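Local coordinates for ferric uptake regulation protein (Helicobacter pylori, PDB 2XIG), which probably acts as a global iron-responsive repressor, a homodimer that uses ferrous iron as cofactor to bind the operators of the genes it silences, at residues 40-45 with 88-93; 80-85 with 137-142; 102-107 with 143-148. The protein carries 2 engineered substitutions. All blocks are in the same frame, centred on the assembly; numbering follows the deposited sequence.

Contact 1: residues 40-45 with 88-93; sequences GTHLSP and RYEIAA. With ZN (zinc ion), chain L.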
loop_
_atom_site.group_PDB
_atom_site.type_symbol
_atom_site.label_atom_id
_atom_site.label_comp_id
_atom_site.label_asym_id
_atom_site.label_seq_id
_atom_site.Cartn_x
_atom_site.Cartn_y
_atom_site.Cartn_z
ATOM N N GLY C 40 0.480 29.434 -1.120
ATOM C CA GLY C 40 1.813 29.168 -0.614
ATOM C C GLY C 40 2.071 27.686 -0.416
ATOM O O GLY C 40 3.115 27.295 0.100
ATOM N N THR C 41 1.123 26.852 -0.832
ATOM C CA THR C 41 1.272 25.411 -0.651
ATOM C C THR C 41 1.009 24.648 -1.964
ATOM O O THR C 41 1.027 25.242 -3.043
ATOM C CB THR C 41 0.384 24.921 0.518
ATOM O OG1 THR C 41 0.653 23.539 0.805
ATOM C CG2 THR C 41 -1.094 25.143 0.212
ATOM N N HIS C 42 0.798 23.340 -1.882
ATOM C CA HIS C 42 0.439 22.560 -3.066
ATOM C C HIS C 42 -0.985 22.073 -2.876
ATOM O O HIS C 42 -1.308 21.507 -1.845
ATOM C CB HIS C 42 1.371 21.367 -3.259
ATOM C CG HIS C 42 2.819 21.732 -3.361
ATOM N ND1 HIS C 42 3.519 22.264 -2.305
ATOM C CD2 HIS C 42 3.702 21.614 -4.382
ATOM C CE1 HIS C 42 4.770 22.476 -2.673
ATOM N NE2 HIS C 42 4.908 22.079 -3.924
ATOM N N LEU C 43 -1.836 22.285 -3.869
ATOM C CA LEU C 43 -3.270 22.074 -3.679
ATOM C C LEU C 43 -3.805 20.857 -4.425
ATOM O O LEU C 43 -3.394 20.578 -5.543
ATOM C CB LEU C 43 -4.043 23.322 -4.114
ATOM C CG LEU C 43 -3.799 24.588 -3.289
ATOM C CD1 LEU C 43 -4.605 25.755 -3.856
ATOM C CD2 LEU C 43 -4.142 24.353 -1.823
ATOM N N SER C 44 -4.734 20.138 -3.798
ATOM C CA SER C 44 -5.430 19.057 -4.477
ATOM C C SER C 44 -6.555 19.629 -5.329
ATOM O O SER C 44 -7.030 20.733 -5.079
ATOM C CB SER C 44 -6.012 18.074 -3.451
ATOM O OG SER C 44 -7.030 18.709 -2.704
ATOM N N PRO C 45 -6.996 18.876 -6.344
ATOM C CA PRO C 45 -8.158 19.308 -7.122
ATOM C C PRO C 45 -9.375 19.614 -6.239
ATOM O O PRO C 45 -10.093 20.571 -6.519
ATOM C CB PRO C 45 -8.430 18.107 -8.027
ATOM C CG PRO C 45 -7.096 17.456 -8.181
ATOM C CD PRO C 45 -6.434 17.607 -6.841
ATOM N N ARG C 88 -1.099 16.702 -6.307
ATOM C CA ARG C 88 -1.218 18.065 -5.829
ATOM C C ARG C 88 -0.544 19.024 -6.810
ATOM O O ARG C 88 0.417 18.657 -7.472
ATOM C CB ARG C 88 -0.661 18.205 -4.410
ATOM C CG ARG C 88 -1.606 17.597 -3.367
ATOM C CD ARG C 88 -1.197 17.873 -1.947
ATOM N NE ARG C 88 -2.366 18.122 -1.104
ATOM C CZ ARG C 88 -3.251 17.193 -0.754
ATOM N NH1 ARG C 88 -3.101 15.950 -1.174
ATOM N NH2 ARG C 88 -4.287 17.506 0.013
ATOM N N TYR C 89 -1.077 20.233 -6.897
ATOM C CA TYR C 89 -0.710 21.152 -7.974
ATOM C C TYR C 89 -0.137 22.462 -7.465
ATOM O O TYR C 89 -0.465 22.923 -6.369
ATOM C CB TYR C 89 -1.934 21.447 -8.850
ATOM C CG TYR C 89 -2.410 20.265 -9.668
ATOM C CD1 TYR C 89 -1.997 20.099 -10.978
ATOM C CD2 TYR C 89 -3.274 19.313 -9.126
ATOM C CE1 TYR C 89 -2.425 19.025 -11.732
ATOM C CE2 TYR C 89 -3.701 18.231 -9.869
ATOM C CZ TYR C 89 -3.274 18.093 -11.171
ATOM O OH TYR C 89 -3.690 17.025 -11.922
ATOM N N GLU C 90 0.708 23.077 -8.289
ATOM C CA GLU C 90 1.262 24.370 -7.955
ATOM C C GLU C 90 1.539 25.140 -9.234
ATOM O O GLU C 90 1.653 24.560 -10.321
ATOM C CB GLU C 90 2.555 24.205 -7.165
ATOM C CG GLU C 90 3.589 23.358 -7.886
ATOM C CD GLU C 90 4.863 23.191 -7.079
ATOM O OE1 GLU C 90 5.294 24.174 -6.438
ATOM O OE2 GLU C 90 5.426 22.072 -7.093
ATOM N N ILE C 91 1.650 26.450 -9.096
ATOM C CA ILE C 91 1.932 27.305 -10.237
ATOM C C ILE C 91 3.341 26.977 -10.747
ATOM O O ILE C 91 4.246 26.713 -9.958
ATOM C CB ILE C 91 1.790 28.792 -9.827
ATOM C CG1 ILE C 91 1.625 29.700 -11.048
ATOM C CG2 ILE C 91 2.931 29.218 -8.904
ATOM C CD1 ILE C 91 0.303 29.520 -11.778
ATOM N N ALA C 92 3.516 26.956 -12.066
ATOM C CA ALA C 92 4.785 26.556 -12.668
ATOM C C ALA C 92 5.846 27.649 -12.544
ATOM O O ALA C 92 7.039 27.363 -12.567
ATOM C CB ALA C 92 4.584 26.183 -14.134
ATOM N N ALA C 93 5.401 28.894 -12.408
ATOM C CA ALA C 93 6.319 30.038 -12.376
ATOM C C ALA C 93 7.005 30.216 -11.012
ATOM O O ALA C 93 6.825 31.238 -10.346
ATOM C CB ALA C 93 5.581 31.305 -12.775
HETATM ZN ZN ZN L . 6.531 22.181 -5.383
#

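Contact 2: residues 80-85 with 137-142; sequences LETSKS and KMFVWC. With ZN (zinc ion), chain M.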
loop_
_atom_site.group_PDB
_atom_site.type_symbol
_atom_site.label_atom_id
_atom_site.label_comp_id
_atom_site.label_asym_id
_atom_site.label_seq_id
_atom_site.Cartn_x
_atom_site.Cartn_y
_atom_site.Cartn_z
ATOM N N LEU C 80 2.577 17.236 -8.482
ATOM C CA LEU C 80 3.381 16.381 -7.609
ATOM C C LEU C 80 2.494 15.189 -7.279
ATOM O O LEU C 80 1.389 15.378 -6.790
ATOM C CB LEU C 80 3.725 17.130 -6.320
ATOM C CG LEU C 80 4.506 16.424 -5.202
ATOM C CD1 LEU C 80 5.866 15.943 -5.692
ATOM C CD2 LEU C 80 4.658 17.335 -3.987
ATOM N N GLU C 81 2.950 13.977 -7.574
ATOM C CA GLU C 81 2.152 12.790 -7.256
ATOM C C GLU C 81 2.823 11.942 -6.178
ATOM O O GLU C 81 4.003 11.618 -6.291
ATOM C CB GLU C 81 1.939 11.930 -8.505
ATOM C CG GLU C 81 1.639 12.716 -9.768
ATOM C CD GLU C 81 1.482 11.825 -10.990
ATOM O OE1 GLU C 81 2.005 12.198 -12.064
ATOM O OE2 GLU C 81 0.841 10.755 -10.877
ATOM N N THR C 82 2.079 11.601 -5.129
ATOM C CA THR C 82 2.480 10.511 -4.236
ATOM C C THR C 82 1.247 9.736 -3.784
ATOM O O THR C 82 0.134 10.264 -3.789
ATOM C CB THR C 82 3.280 10.982 -2.985
ATOM O OG1 THR C 82 2.388 11.505 -1.989
ATOM C CG2 THR C 82 4.342 12.025 -3.352
ATOM N N SER C 83 1.447 8.481 -3.398
ATOM C CA SER C 83 0.342 7.683 -2.899
ATOM C C SER C 83 -0.252 8.345 -1.660
ATOM O O SER C 83 -1.468 8.373 -1.486
ATOM C CB SER C 83 0.790 6.250 -2.596
ATOM O OG SER C 83 1.903 6.218 -1.721
ATOM N N LYS C 84 0.608 8.903 -0.816
ATOM C CA LYS C 84 0.160 9.467 0.456
ATOM C C LYS C 84 -0.646 10.758 0.297
ATOM O O LYS C 84 -1.681 10.936 0.946
ATOM C CB LYS C 84 1.347 9.683 1.400
ATOM C CG LYS C 84 0.944 9.875 2.852
ATOM C CD LYS C 84 0.686 11.335 3.170
ATOM C CE LYS C 84 -0.533 11.492 4.069
ATOM N NZ LYS C 84 -0.568 10.499 5.181
ATOM N N SER C 85 -0.170 11.649 -0.571
ATOM C CA SER C 85 -0.796 12.951 -0.772
ATOM C C SER C 85 -1.693 12.987 -2.009
ATOM O O SER C 85 -2.417 13.954 -2.224
ATOM C CB SER C 85 0.283 14.026 -0.918
ATOM O OG SER C 85 1.043 13.816 -2.097
ATOM N N LYS C 137 12.014 12.945 -4.622
ATOM C CA LYS C 137 11.063 13.101 -3.526
ATOM C C LYS C 137 11.616 12.391 -2.322
ATOM O O LYS C 137 12.124 11.268 -2.434
ATOM C CB LYS C 137 9.699 12.507 -3.873
ATOM C CG LYS C 137 9.027 13.112 -5.084
ATOM C CD LYS C 137 8.006 12.139 -5.653
ATOM C CE LYS C 137 7.736 12.428 -7.118
ATOM N NZ LYS C 137 7.532 11.166 -7.870
ATOM N N MET C 138 11.543 13.043 -1.168
ATOM C CA MET C 138 11.939 12.391 0.067
ATOM C C MET C 138 10.739 12.258 0.983
ATOM O O MET C 138 10.010 13.213 1.191
ATOM C CB MET C 138 13.060 13.149 0.758
ATOM C CG MET C 138 14.438 12.779 0.232
ATOM S SD MET C 138 15.308 14.261 -0.218
ATOM C CE MET C 138 15.453 15.066 1.361
ATOM N N PHE C 139 10.535 11.056 1.508
ATOM C CA PHE C 139 9.385 10.784 2.368
ATOM C C PHE C 139 9.859 10.705 3.804
ATOM O O PHE C 139 10.833 10.029 4.102
ATOM C CB PHE C 139 8.705 9.482 1.938
ATOM C CG PHE C 139 8.116 9.552 0.557
ATOM C CD1 PHE C 139 6.861 10.101 0.361
ATOM C CD2 PHE C 139 8.836 9.111 -0.551
ATOM C CE1 PHE C 139 6.313 10.189 -0.908
ATOM C CE2 PHE C 139 8.292 9.200 -1.823
ATOM C CZ PHE C 139 7.027 9.736 -2.000
ATOM N N VAL C 140 9.169 11.411 4.691
ATOM C CA VAL C 140 9.662 11.601 6.044
ATOM C C VAL C 140 8.536 11.499 7.065
ATOM O O VAL C 140 7.371 11.423 6.704
ATOM C CB VAL C 140 10.278 13.010 6.194
ATOM C CG1 VAL C 140 11.411 13.207 5.190
ATOM C CG2 VAL C 140 9.205 14.073 5.995
ATOM N N TRP C 141 8.915 11.494 8.339
ATOM C CA TRP C 141 8.030 11.933 9.413
ATOM C C TRP C 141 8.480 13.337 9.775
ATOM O O TRP C 141 9.630 13.539 10.182
ATOM C CB TRP C 141 8.151 11.036 10.647
ATOM C CG TRP C 141 7.939 9.591 10.390
ATOM C CD1 TRP C 141 7.317 9.035 9.310
ATOM C CD2 TRP C 141 8.330 8.501 11.237
ATOM N NE1 TRP C 141 7.306 7.664 9.429
ATOM C CE2 TRP C 141 7.919 7.311 10.604
ATOM C CE3 TRP C 141 8.988 8.416 12.472
ATOM C CZ2 TRP C 141 8.143 6.045 11.159
ATOM C CZ3 TRP C 141 9.217 7.156 13.023
ATOM C CH2 TRP C 141 8.791 5.988 12.365
ATOM N N CYS C 142 7.591 14.309 9.618
ATOM C CA CYS C 142 7.984 15.699 9.777
ATOM C C CYS C 142 8.144 16.031 11.255
ATOM O O CYS C 142 7.765 15.246 12.130
ATOM C CB CYS C 142 6.965 16.632 9.114
ATOM S SG CYS C 142 5.471 16.949 10.096
HETATM ZN ZN ZN M . 3.745 15.371 9.380
#

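Contact 3: residues 102-107 with 143-148; sequences CLHCGK and KECQES. With ZN (zinc ion), chain M.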
loop_
_atom_site.group_PDB
_atom_site.type_symbol
_atom_site.label_atom_id
_atom_site.label_comp_id
_atom_site.label_asym_id
_atom_site.label_seq_id
_atom_site.Cartn_x
_atom_site.Cartn_y
_atom_site.Cartn_z
ATOM N N CYS C 102 5.650 14.398 4.131
ATOM C CA CYS C 102 5.469 13.672 5.375
ATOM C C CYS C 102 4.478 12.528 5.183
ATOM O O CYS C 102 3.354 12.744 4.744
ATOM C CB CYS C 102 4.973 14.593 6.489
ATOM S SG CYS C 102 4.722 13.682 8.023
ATOM N N LEU C 103 4.907 11.317 5.513
ATOM C CA LEU C 103 4.067 10.134 5.349
ATOM C C LEU C 103 2.882 10.098 6.302
ATOM O O LEU C 103 1.937 9.337 6.090
ATOM C CB LEU C 103 4.896 8.871 5.553
ATOM C CG LEU C 103 5.907 8.605 4.448
ATOM C CD1 LEU C 103 7.018 7.727 4.967
ATOM C CD2 LEU C 103 5.221 7.980 3.234
ATOM N N HIS C 104 2.934 10.900 7.359
ATOM C CA HIS C 104 1.882 10.838 8.369
ATOM C C HIS C 104 0.807 11.895 8.138
ATOM O O HIS C 104 -0.384 11.582 8.146
ATOM C CB HIS C 104 2.462 10.943 9.783
ATOM C CG HIS C 104 1.445 10.730 10.864
ATOM N ND1 HIS C 104 0.739 9.554 10.997
ATOM C CD2 HIS C 104 1.013 11.541 11.859
ATOM C CE1 HIS C 104 -0.085 9.650 12.027
ATOM N NE2 HIS C 104 0.064 10.846 12.569
ATOM N N CYS C 105 1.225 13.139 7.905
ATOM C CA CYS C 105 0.272 14.244 7.782
ATOM C C CYS C 105 0.144 14.782 6.355
ATOM O O CYS C 105 -0.720 15.608 6.077
ATOM C CB CYS C 105 0.626 15.372 8.752
ATOM S SG CYS C 105 2.025 16.416 8.210
ATOM N N GLY C 106 1.004 14.320 5.455
ATOM C CA GLY C 106 0.901 14.686 4.053
ATOM C C GLY C 106 1.483 16.045 3.704
ATOM O O GLY C 106 1.448 16.469 2.547
ATOM N N LYS C 107 2.016 16.734 4.706
ATOM C CA LYS C 107 2.638 18.040 4.497
ATOM C C LYS C 107 3.759 17.970 3.463
ATOM O O LYS C 107 4.526 17.011 3.439
ATOM C CB LYS C 107 3.195 18.543 5.829
ATOM C CG LYS C 107 4.110 19.740 5.753
ATOM C CD LYS C 107 4.775 19.979 7.098
ATOM C CE LYS C 107 3.729 20.091 8.189
ATOM N NZ LYS C 107 4.340 20.223 9.531
ATOM N N LYS C 143 8.720 17.194 11.519
ATOM C CA LYS C 143 8.930 17.665 12.881
ATOM C C LYS C 143 7.633 17.639 13.688
ATOM O O LYS C 143 7.616 17.169 14.822
ATOM C CB LYS C 143 9.491 19.087 12.852
ATOM C CG LYS C 143 9.813 19.652 14.217
ATOM C CD LYS C 143 10.355 21.067 14.101
ATOM C CE LYS C 143 10.734 21.630 15.463
ATOM N NZ LYS C 143 9.566 21.690 16.387
ATOM N N GLU C 144 6.553 18.147 13.102
ATOM C CA GLU C 144 5.303 18.313 13.846
ATOM C C GLU C 144 4.666 16.974 14.241
ATOM O O GLU C 144 4.121 16.843 15.336
ATOM C CB GLU C 144 4.309 19.173 13.059
ATOM C CG GLU C 144 4.640 20.679 13.051
ATOM C CD GLU C 144 5.909 21.009 12.276
ATOM O OE1 GLU C 144 6.169 20.365 11.236
ATOM O OE2 GLU C 144 6.649 21.922 12.702
ATOM N N CYS C 145 4.748 15.983 13.355
ATOM C CA CYS C 145 4.195 14.655 13.640
ATOM C C CYS C 145 5.038 13.854 14.630
ATOM O O CYS C 145 4.520 12.980 15.329
ATOM C CB CYS C 145 3.998 13.851 12.349
ATOM S SG CYS C 145 2.680 14.477 11.318
ATOM N N GLN C 146 6.335 14.148 14.688
ATOM C CA GLN C 146 7.215 13.463 15.631
ATOM C C GLN C 146 6.998 13.975 17.055
ATOM O O GLN C 146 7.400 13.328 18.016
ATOM C CB GLN C 146 8.689 13.635 15.247
ATOM C CG GLN C 146 9.163 12.726 14.107
ATOM C CD GLN C 146 10.638 12.912 13.805
ATOM O OE1 GLN C 146 11.014 13.719 12.953
ATOM N NE2 GLN C 146 11.484 12.179 14.513
ATOM N N GLU C 147 6.376 15.138 17.190
ATOM C CA GLU C 147 6.166 15.703 18.524
ATOM C C GLU C 147 5.378 14.731 19.399
ATOM O O GLU C 147 4.367 14.172 18.971
ATOM C CB GLU C 147 5.453 17.059 18.447
ATOM C CG GLU C 147 6.353 18.207 18.015
ATOM C CD GLU C 147 7.485 18.463 18.997
ATOM O OE1 GLU C 147 7.237 18.409 20.221
ATOM O OE2 GLU C 147 8.621 18.723 18.543
ATOM N N SER C 148 5.860 14.515 20.618
ATOM C CA SER C 148 5.161 13.659 21.561
ATOM C C SER C 148 3.956 14.396 22.116
ATOM O O SER C 148 3.995 15.613 22.289
ATOM C CB SER C 148 6.091 13.254 22.706
ATOM O OG SER C 148 5.350 12.730 23.793
HETATM ZN ZN ZN M . 3.745 15.371 9.380
#

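Contact 1: residues 40-45 with 88-93
The imidazole of His42 has the Glu90 carboxylate at its edge, near the ring plane, with the two planes 68° apart. Both groups are natural zinc ligands and reach the same ion: NE2 of His42 binds it at 2.2 Å, OE2 of Glu90 at 2.0 Å and OE1 of Glu90 more loosely at 2.6 Å. With CG between its backbone N and carbonyl carbon (chi1 56°) and an extended chain beyond, Glu90 carries the carboxylate alongside His42 to the metal. The Arg88 guanidinium carries CB of Ser44 over the centre of one face, with His42 O at its edge. At the Tyr89 ring, Leu43 O lies in plane at the edge, and CG of Pro45 approaches CE2 obliquely at 3.9 Å.

The backbones meet in a single antiparallel bridge, the hydrogen-bonded pair Leu43-Tyr89: Leu43 N donates to Tyr89 O (2.9 Å), and Tyr89 N to Leu43 O (2.7 Å). His97 and His99 complete the zinc site, tying loop and strand to the probable dimerization region just past residue 93; Lys94 holds OE1 of Glu90. Ser44 N-caps helix 45-52, while Leu43 packs on helix 27-38 and Tyr89 on helix 61-73, so the bridge joins an interhelical loop to strand 86-91 of the wing.

Contact 2: residues 80-85 with 137-142
Thr82 and Phe139 approach from opposite directions, the methyl at the edge of the ring: CG2 of Thr82 lies 3.6 Å from CE1 of Phe139, and CB of Thr82 stands in the ring plane. A methyl suits the rim of a phenyl ring, bringing carbon with no polar atom to satisfy. With CG2 beside the backbone N (OG1 at chi1 79°), the threonine turns its methyl to the ring and its hydroxyl to its own segment, where OG1 shares a hydrogen bond of 2.7 Å with OG of Ser85.

The second point of contact is Lys137. Its long aliphatic arm reaches across the other strand, CD being 4.3 Å from CG2 of Thr82 and CE 4.2 Å from CD1 of Leu80. A lysine suits this partly exposed margin, because its methylenes cover apolar groups while NZ forms a salt bridge with Asp135, two residues back on its own strand; Glu81 likewise turns its carboxylate to Arg87.

Further out, Leu80 rests on His99 and Ile108, and Leu103 packs against Phe139. The axes of the two strand segments pass 10.1 Å apart at 45°, too wide for backbone pairing, so the contacts are made through side chains, with the end of the Lys137 chain also near Glu81 O. Strand 137-141 pairs with strand 98-102 of its own chain and antiparallel with a strand of the second subunit, which makes the sheet continuous across the interface. At its end Cys142 binds a zinc ion through SG at 2.4 Å and caps the following helix. The arrangement is that of a Fur-family repressor, in which the wing of the winged-helix DNA-binding domain packs beside the sheet of the dimerization domain.

Contact 3: residues 102-107 with 143-148
A metal ion does most of the joining here: Cys145 from the short helix and Cys102 and Cys105 from the loop bind one zinc ion. The sulfur-zinc distances are 2.4 Å for Cys102 SG, 2.3 Å for Cys105 SG and 2.4 Å for Cys145 SG, and Cys142 supplies the fourth ligand. SG of Cys145 also meets the edge of the His104 ring, 3.4 Å from CD2 and 88° off the ring normal as seen from the centroid. His104, with CG turned away from its backbone N (chi1 -173°), holds that edge beside the sulfur; Trp141 of the third subunit meets the ring edge-to-face.

The loop is built to present its thiolates. Amides of His104 and Cys105 both donate hydrogen bonds to SG of Cys102, the latter almost straight at 170°, and the amide of Lys107 donates to SG of Cys105. Gly106 takes a positive phi, which glycine adopts readily, so the chain can turn back toward Lys107. Beside the metal, the Lys107 chain bends at chi3 and crosses the Glu144 side chain; NZ of Lys107 and OE1 of Glu144 form a salt bridge, modelled very short at 2.5 Å, so its exact length is doubtful.

Four cysteines in two CxxC pairs are characteristic of a structural zinc site, and probably play that role here. The N-H...S hydrogen bonds would mainly ease the negative charge of four thiolates around a divalent ion, the Lys107-Glu144 pair being close to neutral.

Overall arrangement
From the N terminus, the loop at 40-45 opens contact 1, which closes 43 residues later on strand 86-91, after two helices and the first wing strand. Contact 2 opens inside that span, at 80-85, so the two cross; they also share the wing, where Arg88 pairs with Leu80 through the backbone. Contact 2 closes only at 137-142, beyond the opening of contact 3 at 102-107, and contact 3 closes on the helix that follows, so these two cross as well, meeting where Val140 bonds to Leu103. Contacts 1 and 3 stand in series. Together they run from the helices and wing of the DNA-binding part to the dimerization sheet and the C-terminal zinc.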